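Local structure of succinate--CoA ligase subunit alpha (Campylobacter jejuni, 6MEL) at residues A66-F72 / I90-I96; K118-N123 / G180-L186; V148-S154 / A203-E209; F195-T201 / N225-P229; A219-K223 / A265-I271. The protein forms the alpha subunit of a two-protein CoA ligase assembly, combining a Rossmann-like CoA-binding region with a CoA-ligase region built on a second mixed sheet. All coordinates share one frame; numbering follows the deposited sequence. Where two conformers were deposited one is given.

Interaction 1 of 5, residues A66-F72 / I90-I96; sequences ADVSLIF and IKLAVVI
The F72 ring runs beside the I96 side chain, both pointing the same way, and meets it obliquely, with F72 CE1 3.8 Å from I96 CG1; A21 and H24 of helix 19-31 and V13 of strand 10-14 also touch F72. At the other end, the D67 and K91 side chains cross at about a right angle. Between them two parallel strands, 14° apart, are joined by backbone bonds: S69 N to L92 O (2.9 Å), V94 N to S69 O (2.8 Å), I71 N to V94 O and I96 N to I71 O. D67 O starts the series, taking K91 N at 2.8 Å and, weakly, L92 N. On the face of V68, L70, L92 and V94, L70 CD1 lies 4.0 Å from V94 CG1. On the reverse face, I71 sets CG1 beside its backbone N (chi1 -58°) and runs straight on, bringing CD1 to 4.0 Å from V95 CG2 and 4.1 Å from A93 CB. S69 OG on that face bonds to Q14 OE1. V95 packs there against V78 and V82 of helix 78-87, completing strand 68-71, helix 78-87 and strand 92-95 as a beta-alpha-beta crossover of the Rossmann-type CoA-binding domain.

Interaction 2 of 5, residues K118-N123 / G180-L186; sequences KIIGPN and GDPIIGL
A loop-to-edge-strand seam joins the CoA-binding sheet to the CoA-ligase part: the loop of I184, G185 and L186 lies along I119-G121, at the end of strand 118-120, the outermost of its sheet within this chain. L186 N bonds to I119 O at 2.8 Å. G185, lacking a side chain, brings its CA to 3.3 Å from I119 O, while its N makes a weak bond to G121 O. Water 1 sits beside them, accepting from G121 N at 3.0 Å and lying 2.7 Å from L186 O. L186 turns CG beside its backbone N (chi1 -65°), which lays CD1 against K118 CB (4.0 Å) and I120 CG1. Farther along, the G121-P122 peptide is cis and N123 has positive phi; N123 O then receives G180 N. D181 spans both residues of this bend. Its OD1 takes N123 ND2 at 3.0 Å from above the carboxylate plane, the amide being turned 50° against the carboxylate, and its OD2 sits 3.3 Å from P122 CG. N123 ND2 has a further, weak bond to E98 OE2. Beyond the contact, I184 O accepts from K109 NZ of helix 102-115, and I183 packs on an aromatic side chain of the partner protein. The arrangement is that of an interdomain junction, in which a cis-proline bend leaving a Rossmann-type edge strand is held by a loop of the other sheet's region.

Interaction 3 of 5, residues V148-S154 / A203-E209; sequences VGLISKS and AIVMIGE
S154 and E209 meet through a single water: water 2 lies 2.6 Å from S154 OG and donates to E209 OE1 at 2.8 Å, with a weak bond to G208 O. The other carboxylate oxygen, E209 OE2, is bonded to H247 ND1. S152 OG shapes this end by accepting S154 N at 3.0 Å, an ST turn, and it also bonds to T158 OG1. K153 stretches out fully beyond CG and crosses E209 obliquely, with K153 CD 3.9 Å from E209 CG. Its NZ goes on to a salt bridge with E215, whose OE2 also takes E209 N, so the lysine and the strand end share one carboxylate. Upstream, the strands run parallel at 19° and exchange G149 N to A203 O, V205 N to G149 O (2.8 Å), I151 N to V205 O, I207 N to I151 O and K153 N to I207 O. V205 is held between two neighbours: its CG2 is 3.7 Å from V148 CG1, and its CB is 3.7 Å from CD1 of L150, which lies alongside. On the opposite face, I151 CD1 reaches I204 CG2 at 3.9 Å. Both strands are interior to the sheet, 172-177 flanking 148-152 and 230-235 flanking 203-209. Helix 156-167 packs on the face of V148 and L150, and helix 188-197 lies over I151 and I204 through F195.

Interaction 4 of 5, residues F195-T201 / N225-P229; sequences FQKDDET and NISKP
The chain leaves helix 188-197 through a type I beta turn, D198 to T201, and the I226-K228 loop passes alongside, Q196 CA lying 6.3 Å from I226 CA. An Asx turn reinforces the bend, D198 OD1 accepting E200 N, while D198 OD2 takes T201 OG1. The extended K228 carries NZ to carbonyls of the helix end (F195, Q196) and the turn after it (T201). NZ bonds to F195 O at 2.8 Å in the carbonyl plane, T201 O at 2.9 Å and Q196 O at 3.0 Å from well above its plane. With water 3 these make at least four acceptors for three N-H, so they share protons and cannot all bond at full strength. Q196, bent at chi2 (66°), offers OE1 to K228 N at 3.2 Å, on a lone pair, and to S227 N at 2.9 Å from above the carbonyl plane. Its NE2 adds a weak bond to S227 OG. Water 3 accepts from K228 NZ at 2.8 Å and donates to D199 OD1 at 2.9 Å.

Interaction 5 of 5, residues A219-K223 / A265-I271; sequences AKFIK and ALKSYGI
K220 CA sits squarely over one face of the Y269 ring, 3.8 Å from the centroid and 1° off the ring normal, a CH-pi contact with the backbone of helix 214-225. The K220 side chain continues along the ring in the same direction, toward the hydroxyl. A219 and K223 meet the ring obliquely, with A219 CB 3.7 Å from Y269 CD1 and K223 CB 3.6 Å from Y269 CD2. A219 CB also fits against A265 O (3.6 Å) and L266 CD2 (3.7 Å), allowing the two helices to come close together. Deeper in, I222 and I271 cross at about a right angle, I222 CG2 lying 3.5 Å from I271 CD1. What positions Y269 and I271 is the end of helix 259-268. Y269 is the first residue to leave helical angles, with CG swung beside its backbone N (chi1 -83°), and G270 takes positive phi. L266 O then accepts both I271 N (3.0 Å) and Y269 N, from opposite faces of its plane, while K267 O takes G270 N at 3.0 Å. S268 OG bonds back to A265 O. Underneath, L266 and I271 rest on A232 of strand 230-235, and M206 touches both I222 and L266. This is two neighbouring helices packed on one face of the CoA-ligase sheet, one of them closed by a Schellman motif.

How the interactions relate
From the N terminus, interaction 1 closes a 17-residue crossover within the first sheet. Interaction 2 follows in series and extends that sheet: strand 118-120 bonds to strand 92-95 through V95 N to I120 O and A93 O to I120 N. Interaction 2 closes a 56-residue loop back from the second sheet's region and crosses interaction 3, which closes 48 residues between two strands of that sheet. Interaction 4, closing 23 residues, crosses interaction 3 in turn, I204 bonding to P229 and F195 packing on G149 and I204. Interaction 5, closing 41, crosses interaction 4 and follows interaction 3; F221 touches I226, and M206 meets I222 and L266. Interactions 1 and 5 lie farthest apart, centres about 31 Å.

Interaction 1 of 5, residues A66-F72 / I90-I96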
# COMPACT_ATOMS: atom_id res chain seq x y z
N ALA A 66 32.48 5.96 1.05
CA ALA A 66 31.10 6.03 1.63
C ALA A 66 30.53 4.62 1.83
O ALA A 66 30.77 3.77 1.00
CB ALA A 66 30.21 6.82 0.71
N ASP A 67 29.79 4.39 2.92
CA ASP A 67 29.09 3.12 3.06
C ASP A 67 27.61 3.33 3.37
O ASP A 67 26.92 2.38 3.73
CB ASP A 67 29.81 2.16 4.01
CG ASP A 67 29.90 2.62 5.45
OD1 ASP A 67 29.31 3.66 5.79
OD2 ASP A 67 30.61 1.93 6.19
N VAL A 68 27.13 4.56 3.17
CA VAL A 68 25.74 4.87 3.30
C VAL A 68 25.28 5.54 2.01
O VAL A 68 25.95 6.40 1.52
CB VAL A 68 25.48 5.75 4.54
CG1 VAL A 68 24.01 6.05 4.68
CG2 VAL A 68 26.03 5.09 5.80
N SER A 69 24.13 5.10 1.47
CA SER A 69 23.59 5.68 0.28
C SER A 69 22.16 6.17 0.53
O SER A 69 21.34 5.53 1.24
CB SER A 69 23.61 4.69 -0.86
OG SER A 69 23.13 5.30 -2.04
N LEU A 70 21.83 7.28 -0.13
CA LEU A 70 20.50 7.90 -0.09
C LEU A 70 19.95 7.86 -1.52
O LEU A 70 20.56 8.44 -2.47
CB LEU A 70 20.64 9.32 0.43
CG LEU A 70 19.39 10.21 0.37
CD1 LEU A 70 18.23 9.62 1.15
CD2 LEU A 70 19.71 11.57 0.95
N ILE A 71 18.82 7.16 -1.70
CA ILE A 71 18.34 6.76 -3.03
C ILE A 71 17.05 7.50 -3.39
O ILE A 71 16.00 7.33 -2.73
CB ILE A 71 18.15 5.24 -3.09
CG1 ILE A 71 19.47 4.52 -2.76
CG2 ILE A 71 17.57 4.84 -4.44
CD1 ILE A 71 19.43 3.04 -2.91
N PHE A 72 17.11 8.28 -4.48
CA PHE A 72 16.01 9.10 -4.99
C PHE A 72 15.55 8.67 -6.39
O PHE A 72 14.69 9.33 -6.96
CB PHE A 72 16.40 10.58 -5.13
CG PHE A 72 16.46 11.33 -3.82
CD1 PHE A 72 15.29 11.74 -3.20
CD2 PHE A 72 17.68 11.64 -3.22
CE1 PHE A 72 15.32 12.43 -1.99
CE2 PHE A 72 17.71 12.34 -2.01
CZ PHE A 72 16.54 12.72 -1.40
N ILE A 90 27.81 -1.05 0.00
CA ILE A 90 27.03 -0.17 0.88
C ILE A 90 26.45 -0.96 2.06
O ILE A 90 25.98 -2.06 1.87
CB ILE A 90 25.95 0.57 0.08
CG1 ILE A 90 26.58 1.46 -0.99
CG2 ILE A 90 25.03 1.37 1.01
CD1 ILE A 90 27.43 2.61 -0.43
N LYS A 91 26.46 -0.36 3.26
CA LYS A 91 26.00 -1.01 4.48
C LYS A 91 24.60 -0.56 4.90
O LYS A 91 23.91 -1.28 5.58
CB LYS A 91 27.00 -0.79 5.61
CG LYS A 91 28.35 -1.48 5.37
CD LYS A 91 28.24 -2.93 4.95
CE LYS A 91 29.51 -3.50 4.33
NZ LYS A 91 29.21 -4.63 3.41
N LEU A 92 24.17 0.61 4.45
CA LEU A 92 22.87 1.19 4.77
C LEU A 92 22.41 2.00 3.55
O LEU A 92 23.10 2.88 3.09
CB LEU A 92 22.97 2.09 6.01
CG LEU A 92 21.64 2.76 6.40
CD1 LEU A 92 20.63 1.72 6.87
CD2 LEU A 92 21.82 3.80 7.50
N ALA A 93 21.25 1.63 2.99
CA ALA A 93 20.63 2.33 1.89
C ALA A 93 19.28 2.87 2.35
O ALA A 93 18.42 2.09 2.79
CB ALA A 93 20.46 1.41 0.71
N VAL A 94 19.12 4.18 2.22
CA VAL A 94 17.93 4.86 2.58
C VAL A 94 17.15 5.14 1.30
O VAL A 94 17.61 5.88 0.42
CB VAL A 94 18.27 6.16 3.35
CG1 VAL A 94 17.01 6.89 3.75
CG2 VAL A 94 19.14 5.89 4.56
N VAL A 95 15.95 4.57 1.17
CA VAL A 95 15.25 4.60 -0.12
C VAL A 95 13.96 5.41 0.04
O VAL A 95 13.03 4.95 0.68
CB VAL A 95 14.94 3.18 -0.65
CG1 VAL A 95 14.29 3.23 -2.01
CG2 VAL A 95 16.17 2.28 -0.67
N ILE A 96 13.89 6.57 -0.61
CA ILE A 96 12.79 7.50 -0.45
C ILE A 96 11.59 7.12 -1.31
O ILE A 96 10.45 7.23 -0.83
CB ILE A 96 13.25 8.93 -0.78
CG1 ILE A 96 14.44 9.35 0.09
CG2 ILE A 96 12.09 9.91 -0.68
CD1 ILE A 96 14.24 9.17 1.58

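Interaction 2 of 5, residues K118-N123 / G180-L186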
# COMPACT_ATOMS: atom_id res chain seq x y z
N LYS A 118 21.75 -3.11 5.12
CA LYS A 118 20.45 -2.79 5.67
C LYS A 118 19.78 -1.75 4.80
O LYS A 118 20.45 -0.92 4.17
CB LYS A 118 20.64 -2.24 7.08
CG LYS A 118 21.38 -3.17 8.04
CD LYS A 118 21.94 -2.27 9.17
CE LYS A 118 21.95 -2.88 10.55
NZ LYS A 118 23.24 -3.53 10.82
N ILE A 119 18.45 -1.76 4.81
CA ILE A 119 17.64 -0.81 4.06
C ILE A 119 16.73 -0.06 5.02
O ILE A 119 16.20 -0.63 5.99
CB ILE A 119 16.81 -1.58 3.01
CG1 ILE A 119 17.65 -2.26 1.94
CG2 ILE A 119 15.74 -0.68 2.39
CD1 ILE A 119 16.96 -3.42 1.27
N ILE A 120 16.52 1.22 4.73
CA ILE A 120 15.47 2.03 5.32
C ILE A 120 14.57 2.48 4.18
O ILE A 120 15.00 3.14 3.27
CB ILE A 120 16.04 3.23 6.09
CG1 ILE A 120 16.84 2.76 7.32
CG2 ILE A 120 14.96 4.22 6.47
CD1 ILE A 120 17.65 3.85 7.98
N GLY A 121 13.32 2.03 4.23
CA GLY A 121 12.34 2.30 3.19
C GLY A 121 11.98 1.00 2.49
O GLY A 121 12.13 -0.10 3.06
N PRO A 122 11.43 1.03 1.26
CA PRO A 122 11.23 2.23 0.48
C PRO A 122 9.97 2.98 0.90
O PRO A 122 9.34 2.61 1.88
CB PRO A 122 11.12 1.67 -0.94
CG PRO A 122 10.43 0.35 -0.76
CD PRO A 122 10.99 -0.19 0.54
N ASN A 123 9.63 4.03 0.15
CA ASN A 123 8.40 4.82 0.37
C ASN A 123 8.44 5.41 1.79
O ASN A 123 7.55 5.18 2.64
CB ASN A 123 7.12 3.99 0.19
CG ASN A 123 5.87 4.84 0.22
OD1 ASN A 123 5.98 6.06 0.17
ND2 ASN A 123 4.70 4.23 0.32
N GLY A 180 6.10 2.87 3.98
CA GLY A 180 4.68 2.55 3.89
C GLY A 180 4.37 1.40 2.92
O GLY A 180 3.21 1.19 2.58
N ASP A 181 5.39 0.68 2.47
CA ASP A 181 5.21 -0.40 1.49
C ASP A 181 5.06 -1.74 2.21
O ASP A 181 5.33 -1.89 3.41
CB ASP A 181 6.37 -0.41 0.50
CG ASP A 181 6.27 0.66 -0.57
OD1 ASP A 181 5.28 1.40 -0.57
OD2 ASP A 181 7.20 0.71 -1.44
N PRO A 182 4.58 -2.77 1.51
CA PRO A 182 4.36 -4.08 2.12
C PRO A 182 5.66 -4.80 2.49
O PRO A 182 5.69 -5.53 3.47
CB PRO A 182 3.60 -4.89 1.05
CG PRO A 182 3.26 -3.92 -0.07
CD PRO A 182 4.15 -2.73 0.11
N ILE A 183 6.70 -4.58 1.70
CA ILE A 183 8.06 -5.02 2.09
C ILE A 183 8.94 -3.78 2.34
O ILE A 183 9.08 -2.95 1.44
CB ILE A 183 8.68 -5.89 1.00
CG1 ILE A 183 7.84 -7.13 0.67
CG2 ILE A 183 10.11 -6.26 1.34
CD1 ILE A 183 8.43 -7.92 -0.51
N ILE A 184 9.53 -3.71 3.53
CA ILE A 184 10.41 -2.65 3.92
C ILE A 184 11.65 -3.30 4.52
O ILE A 184 11.78 -4.51 4.53
CB ILE A 184 9.71 -1.70 4.91
CG1 ILE A 184 9.15 -2.44 6.13
CG2 ILE A 184 8.62 -0.88 4.22
CD1 ILE A 184 8.77 -1.53 7.26
N GLY A 185 12.58 -2.46 4.96
CA GLY A 185 13.83 -2.94 5.50
C GLY A 185 13.80 -3.01 7.01
O GLY A 185 12.97 -3.73 7.60
N LEU A 186 14.72 -2.28 7.65
CA LEU A 186 14.73 -2.19 9.09
C LEU A 186 13.35 -1.73 9.59
O LEU A 186 12.71 -0.83 9.01
CB LEU A 186 15.80 -1.18 9.53
CG LEU A 186 17.25 -1.52 9.22
CD1 LEU A 186 18.15 -0.38 9.63
CD2 LEU A 186 17.69 -2.80 9.91
O HOH W 1 12.62 0.18 6.46

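Interaction 3 of 5, residues V148-S154 / A203-E209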
# COMPACT_ATOMS: atom_id res chain seq x y z
N VAL A 148 14.15 11.53 22.84
CA VAL A 148 13.07 10.65 22.31
C VAL A 148 13.41 10.12 20.92
O VAL A 148 13.62 10.87 20.00
CB VAL A 148 11.70 11.35 22.34
CG1 VAL A 148 10.60 10.42 21.90
CG2 VAL A 148 11.40 11.88 23.74
N GLY A 149 13.47 8.79 20.79
CA GLY A 149 13.62 8.11 19.51
C GLY A 149 12.26 8.00 18.83
O GLY A 149 11.21 7.98 19.53
N LEU A 150 12.27 7.92 17.50
CA LEU A 150 11.02 7.88 16.70
C LEU A 150 11.18 6.82 15.59
O LEU A 150 12.15 6.87 14.86
CB LEU A 150 10.91 9.29 16.13
CG LEU A 150 9.58 9.83 15.65
CD1 LEU A 150 8.38 9.17 16.28
CD2 LEU A 150 9.56 11.34 15.86
N ILE A 151 10.22 5.90 15.46
CA ILE A 151 10.18 4.94 14.38
C ILE A 151 8.80 5.04 13.76
O ILE A 151 7.84 4.90 14.48
CB ILE A 151 10.43 3.50 14.87
CG1 ILE A 151 11.69 3.38 15.73
CG2 ILE A 151 10.46 2.53 13.70
CD1 ILE A 151 11.65 2.18 16.64
N SER A 152 8.71 5.28 12.44
CA SER A 152 7.40 5.58 11.82
C SER A 152 7.29 5.02 10.40
O SER A 152 8.18 5.21 9.57
CB SER A 152 7.17 7.05 11.84
OG SER A 152 5.92 7.39 11.25
N LYS A 153 6.13 4.43 10.11
CA LYS A 153 5.78 3.99 8.78
C LYS A 153 5.25 5.15 7.92
O LYS A 153 4.92 4.94 6.70
CB LYS A 153 4.69 2.93 8.83
CG LYS A 153 5.11 1.48 9.05
CD LYS A 153 3.89 0.60 9.14
CE LYS A 153 4.25 -0.86 9.29
NZ LYS A 153 3.04 -1.71 9.36
N SER A 154 5.19 6.36 8.48
CA SER A 154 4.68 7.50 7.69
C SER A 154 5.66 8.68 7.61
O SER A 154 6.77 8.65 8.17
CB SER A 154 3.30 7.93 8.10
OG SER A 154 3.02 7.65 9.42
N ALA A 203 13.36 7.24 25.66
CA ALA A 203 12.03 6.75 25.36
C ALA A 203 11.89 6.68 23.85
O ALA A 203 12.60 7.37 23.15
CB ALA A 203 11.01 7.68 25.97
N ILE A 204 11.01 5.80 23.38
CA ILE A 204 10.80 5.64 21.96
C ILE A 204 9.31 5.79 21.63
O ILE A 204 8.46 5.18 22.31
CB ILE A 204 11.31 4.28 21.47
CG1 ILE A 204 12.78 4.06 21.84
CG2 ILE A 204 11.12 4.18 19.98
CD1 ILE A 204 12.98 3.09 22.94
N VAL A 205 9.02 6.57 20.60
CA VAL A 205 7.70 6.63 19.98
C VAL A 205 7.72 5.74 18.72
O VAL A 205 8.54 5.96 17.83
CB VAL A 205 7.32 8.07 19.62
CG1 VAL A 205 5.98 8.15 18.89
CG2 VAL A 205 7.31 8.97 20.86
N MET A 206 6.78 4.80 18.64
CA MET A 206 6.58 3.99 17.45
C MET A 206 5.23 4.38 16.84
O MET A 206 4.21 4.46 17.52
CB MET A 206 6.70 2.48 17.72
CG MET A 206 5.71 1.93 18.70
SD MET A 206 5.93 0.14 18.91
CE MET A 206 5.06 -0.52 17.49
N ILE A 207 5.27 4.70 15.54
CA ILE A 207 4.09 5.10 14.77
C ILE A 207 3.87 4.03 13.70
O ILE A 207 4.75 3.81 12.87
CB ILE A 207 4.23 6.48 14.10
CG1 ILE A 207 4.73 7.58 15.03
CG2 ILE A 207 2.91 6.86 13.44
CD1 ILE A 207 3.70 8.02 16.04
N GLY A 208 2.70 3.38 13.74
CA GLY A 208 2.39 2.35 12.81
C GLY A 208 1.12 2.66 12.07
O GLY A 208 0.57 3.77 12.21
N GLU A 209 0.68 1.68 11.28
CA GLU A 209 -0.58 1.75 10.59
C GLU A 209 -1.06 0.34 10.23
O GLU A 209 -0.36 -0.64 10.43
CB GLU A 209 -0.48 2.68 9.38
CG GLU A 209 0.50 2.28 8.32
CD GLU A 209 0.85 3.37 7.31
OE1 GLU A 209 1.08 4.51 7.73
OE2 GLU A 209 0.90 3.06 6.09
O HOH W 2 2.15 5.31 10.16

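Interaction 4 of 5, residues F195-T201 / N225-P229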
# COMPACT_ATOMS: atom_id res chain seq x y z
N PHE A 195 17.96 1.66 19.76
CA PHE A 195 17.59 2.74 20.70
C PHE A 195 17.84 2.30 22.16
O PHE A 195 18.21 3.10 23.00
CB PHE A 195 16.14 3.19 20.51
CG PHE A 195 15.91 4.14 19.35
CD1 PHE A 195 16.63 5.32 19.25
CD2 PHE A 195 14.99 3.86 18.37
CE1 PHE A 195 16.42 6.20 18.19
CE2 PHE A 195 14.77 4.74 17.32
CZ PHE A 195 15.50 5.89 17.23
N GLN A 196 17.63 1.03 22.44
CA GLN A 196 17.84 0.48 23.77
C GLN A 196 19.33 0.60 24.13
O GLN A 196 19.65 0.89 25.26
CB GLN A 196 17.37 -0.97 23.81
CG GLN A 196 17.61 -1.71 25.13
CD GLN A 196 16.78 -1.12 26.25
OE1 GLN A 196 15.59 -0.87 26.10
NE2 GLN A 196 17.41 -0.86 27.38
N LYS A 197 20.22 0.40 23.16
CA LYS A 197 21.68 0.52 23.35
C LYS A 197 22.18 1.98 23.29
O LYS A 197 23.30 2.19 23.56
CB LYS A 197 22.44 -0.21 22.24
CG LYS A 197 22.26 -1.72 22.19
CD LYS A 197 23.26 -2.37 21.25
CE LYS A 197 22.68 -2.66 19.89
NZ LYS A 197 22.03 -4.00 19.88
N ASP A 198 21.37 2.94 22.83
CA ASP A 198 21.77 4.33 22.68
C ASP A 198 21.49 5.04 24.01
O ASP A 198 20.31 5.25 24.40
CB ASP A 198 21.03 5.00 21.51
CG ASP A 198 21.19 6.51 21.49
OD1 ASP A 198 22.19 6.94 22.05
OD2 ASP A 198 20.31 7.24 20.94
N ASP A 199 22.56 5.43 24.70
CA ASP A 199 22.44 6.10 26.01
C ASP A 199 21.73 7.45 25.90
O ASP A 199 21.15 7.85 26.83
CB ASP A 199 23.81 6.31 26.68
CG ASP A 199 24.42 5.03 27.21
OD1 ASP A 199 23.72 4.00 27.23
OD2 ASP A 199 25.61 5.08 27.59
N GLU A 200 21.76 8.13 24.74
CA GLU A 200 21.09 9.43 24.59
C GLU A 200 19.57 9.24 24.47
O GLU A 200 18.85 10.21 24.55
CB GLU A 200 21.61 10.20 23.37
CG GLU A 200 23.14 10.29 23.27
CD GLU A 200 23.76 10.79 24.57
OE1 GLU A 200 23.36 11.89 24.98
OE2 GLU A 200 24.57 10.05 25.21
N THR A 201 19.09 8.02 24.21
CA THR A 201 17.65 7.87 24.03
C THR A 201 17.04 7.35 25.34
O THR A 201 17.51 6.35 25.89
CB THR A 201 17.34 6.98 22.82
OG1 THR A 201 17.80 7.59 21.61
CG2 THR A 201 15.86 6.69 22.72
N ASN A 225 12.52 -7.57 25.56
CA ASN A 225 13.88 -7.11 25.22
C ASN A 225 14.11 -5.63 25.49
O ASN A 225 15.25 -5.21 25.48
CB ASN A 225 14.23 -7.40 23.77
CG ASN A 225 14.20 -8.88 23.47
OD1 ASN A 225 15.18 -9.56 23.70
ND2 ASN A 225 13.08 -9.39 23.01
N ILE A 226 13.06 -4.82 25.59
CA ILE A 226 13.22 -3.37 25.57
C ILE A 226 12.70 -2.84 26.91
O ILE A 226 11.50 -2.85 27.16
CB ILE A 226 12.44 -2.76 24.39
CG1 ILE A 226 12.81 -3.42 23.06
CG2 ILE A 226 12.61 -1.26 24.32
CD1 ILE A 226 14.21 -3.09 22.59
N SER A 227 13.59 -2.29 27.73
CA SER A 227 13.17 -1.79 29.04
C SER A 227 12.89 -0.27 29.01
O SER A 227 12.24 0.27 29.89
CB SER A 227 14.20 -2.16 30.09
OG SER A 227 15.41 -1.51 29.80
N LYS A 228 13.40 0.44 28.00
CA LYS A 228 13.02 1.84 27.82
C LYS A 228 11.54 1.92 27.48
O LYS A 228 10.99 1.04 26.80
CB LYS A 228 13.87 2.52 26.75
CG LYS A 228 15.34 2.56 27.16
CD LYS A 228 16.27 3.33 26.26
CE LYS A 228 17.71 3.21 26.76
NZ LYS A 228 18.67 3.72 25.73
N PRO A 229 10.82 2.94 27.99
CA PRO A 229 9.41 3.13 27.69
C PRO A 229 9.15 3.37 26.20
O PRO A 229 9.91 4.09 25.54
CB PRO A 229 8.97 4.38 28.46
CG PRO A 229 10.14 4.75 29.34
CD PRO A 229 11.35 3.96 28.90
O HOH W 3 21.16 2.82 26.76

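Interaction 5 of 5, residues A219-K223 / A265-I271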
# COMPACT_ATOMS: atom_id res chain seq x y z
N ALA A 219 5.20 -6.25 19.93
CA ALA A 219 4.69 -6.06 21.29
C ALA A 219 5.39 -7.03 22.26
O ALA A 219 5.96 -6.64 23.26
CB ALA A 219 3.21 -6.24 21.29
N LYS A 220 5.40 -8.31 21.91
CA LYS A 220 6.04 -9.31 22.73
C LYS A 220 7.54 -9.06 22.79
O LYS A 220 8.15 -9.15 23.85
CB LYS A 220 5.80 -10.69 22.14
CG LYS A 220 6.32 -11.81 23.02
CD LYS A 220 6.41 -13.08 22.25
CE LYS A 220 5.65 -14.19 22.93
NZ LYS A 220 6.28 -15.47 22.55
N PHE A 221 8.12 -8.73 21.64
CA PHE A 221 9.50 -8.41 21.56
C PHE A 221 9.85 -7.29 22.55
O PHE A 221 10.90 -7.36 23.19
CB PHE A 221 9.88 -8.05 20.13
CG PHE A 221 11.30 -7.58 19.99
CD1 PHE A 221 12.32 -8.50 19.75
CD2 PHE A 221 11.63 -6.25 20.16
CE1 PHE A 221 13.64 -8.07 19.66
CE2 PHE A 221 12.95 -5.82 20.07
CZ PHE A 221 13.94 -6.73 19.81
N ILE A 222 9.05 -6.22 22.61
CA ILE A 222 9.29 -5.10 23.54
C ILE A 222 9.30 -5.63 24.99
O ILE A 222 10.24 -5.38 25.77
CB ILE A 222 8.27 -3.97 23.30
CG1 ILE A 222 8.61 -3.20 22.02
CG2 ILE A 222 8.21 -3.02 24.50
CD1 ILE A 222 7.43 -2.51 21.41
N LYS A 223 8.26 -6.38 25.36
CA LYS A 223 8.16 -6.91 26.70
C LYS A 223 9.44 -7.67 27.08
O LYS A 223 9.95 -7.47 28.13
CB LYS A 223 6.96 -7.86 26.78
CG LYS A 223 6.73 -8.46 28.17
CD LYS A 223 6.37 -7.41 29.18
CE LYS A 223 5.80 -8.02 30.43
NZ LYS A 223 6.14 -7.21 31.62
N ALA A 265 -2.67 -5.72 21.15
CA ALA A 265 -1.47 -6.51 21.42
C ALA A 265 -0.45 -5.64 22.16
O ALA A 265 0.15 -6.05 23.14
CB ALA A 265 -0.87 -7.06 20.15
N LEU A 266 -0.22 -4.43 21.66
CA LEU A 266 0.76 -3.53 22.26
C LEU A 266 0.37 -3.19 23.72
O LEU A 266 1.18 -3.22 24.63
CB LEU A 266 0.86 -2.28 21.39
CG LEU A 266 1.62 -2.48 20.08
CD1 LEU A 266 1.37 -1.31 19.15
CD2 LEU A 266 3.10 -2.65 20.35
N LYS A 267 -0.91 -2.90 23.92
CA LYS A 267 -1.43 -2.55 25.25
C LYS A 267 -1.21 -3.71 26.24
O LYS A 267 -0.69 -3.50 27.34
CB LYS A 267 -2.91 -2.19 25.15
CG LYS A 267 -3.52 -1.76 26.47
CD LYS A 267 -4.96 -1.29 26.36
CE LYS A 267 -5.34 -0.37 27.50
NZ LYS A 267 -4.89 1.01 27.22
N SER A 268 -1.50 -4.94 25.82
CA SER A 268 -1.44 -6.10 26.70
C SER A 268 0.02 -6.43 27.05
O SER A 268 0.26 -7.08 28.03
CB SER A 268 -2.13 -7.28 26.08
OG SER A 268 -1.28 -7.84 25.08
N TYR A 269 1.00 -5.98 26.26
CA TYR A 269 2.41 -6.23 26.59
C TYR A 269 3.04 -5.02 27.29
O TYR A 269 4.28 -5.00 27.42
CB TYR A 269 3.18 -6.64 25.35
CG TYR A 269 3.05 -8.11 25.05
CD1 TYR A 269 2.30 -8.58 23.98
CD2 TYR A 269 3.62 -9.04 25.90
CE1 TYR A 269 2.19 -9.94 23.73
CE2 TYR A 269 3.53 -10.40 25.67
CZ TYR A 269 2.80 -10.85 24.59
OH TYR A 269 2.74 -12.19 24.39
N GLY A 270 2.23 -4.04 27.71
CA GLY A 270 2.72 -2.90 28.56
C GLY A 270 3.15 -1.66 27.75
O GLY A 270 3.60 -0.68 28.35
N ILE A 271 3.01 -1.67 26.41
CA ILE A 271 3.35 -0.45 25.62
C ILE A 271 2.34 0.65 25.98
O ILE A 271 1.15 0.39 26.25
CB ILE A 271 3.41 -0.76 24.11
CG1 ILE A 271 4.64 -1.60 23.74
CG2 ILE A 271 3.34 0.51 23.28
CD1 ILE A 271 4.67 -3.01 24.32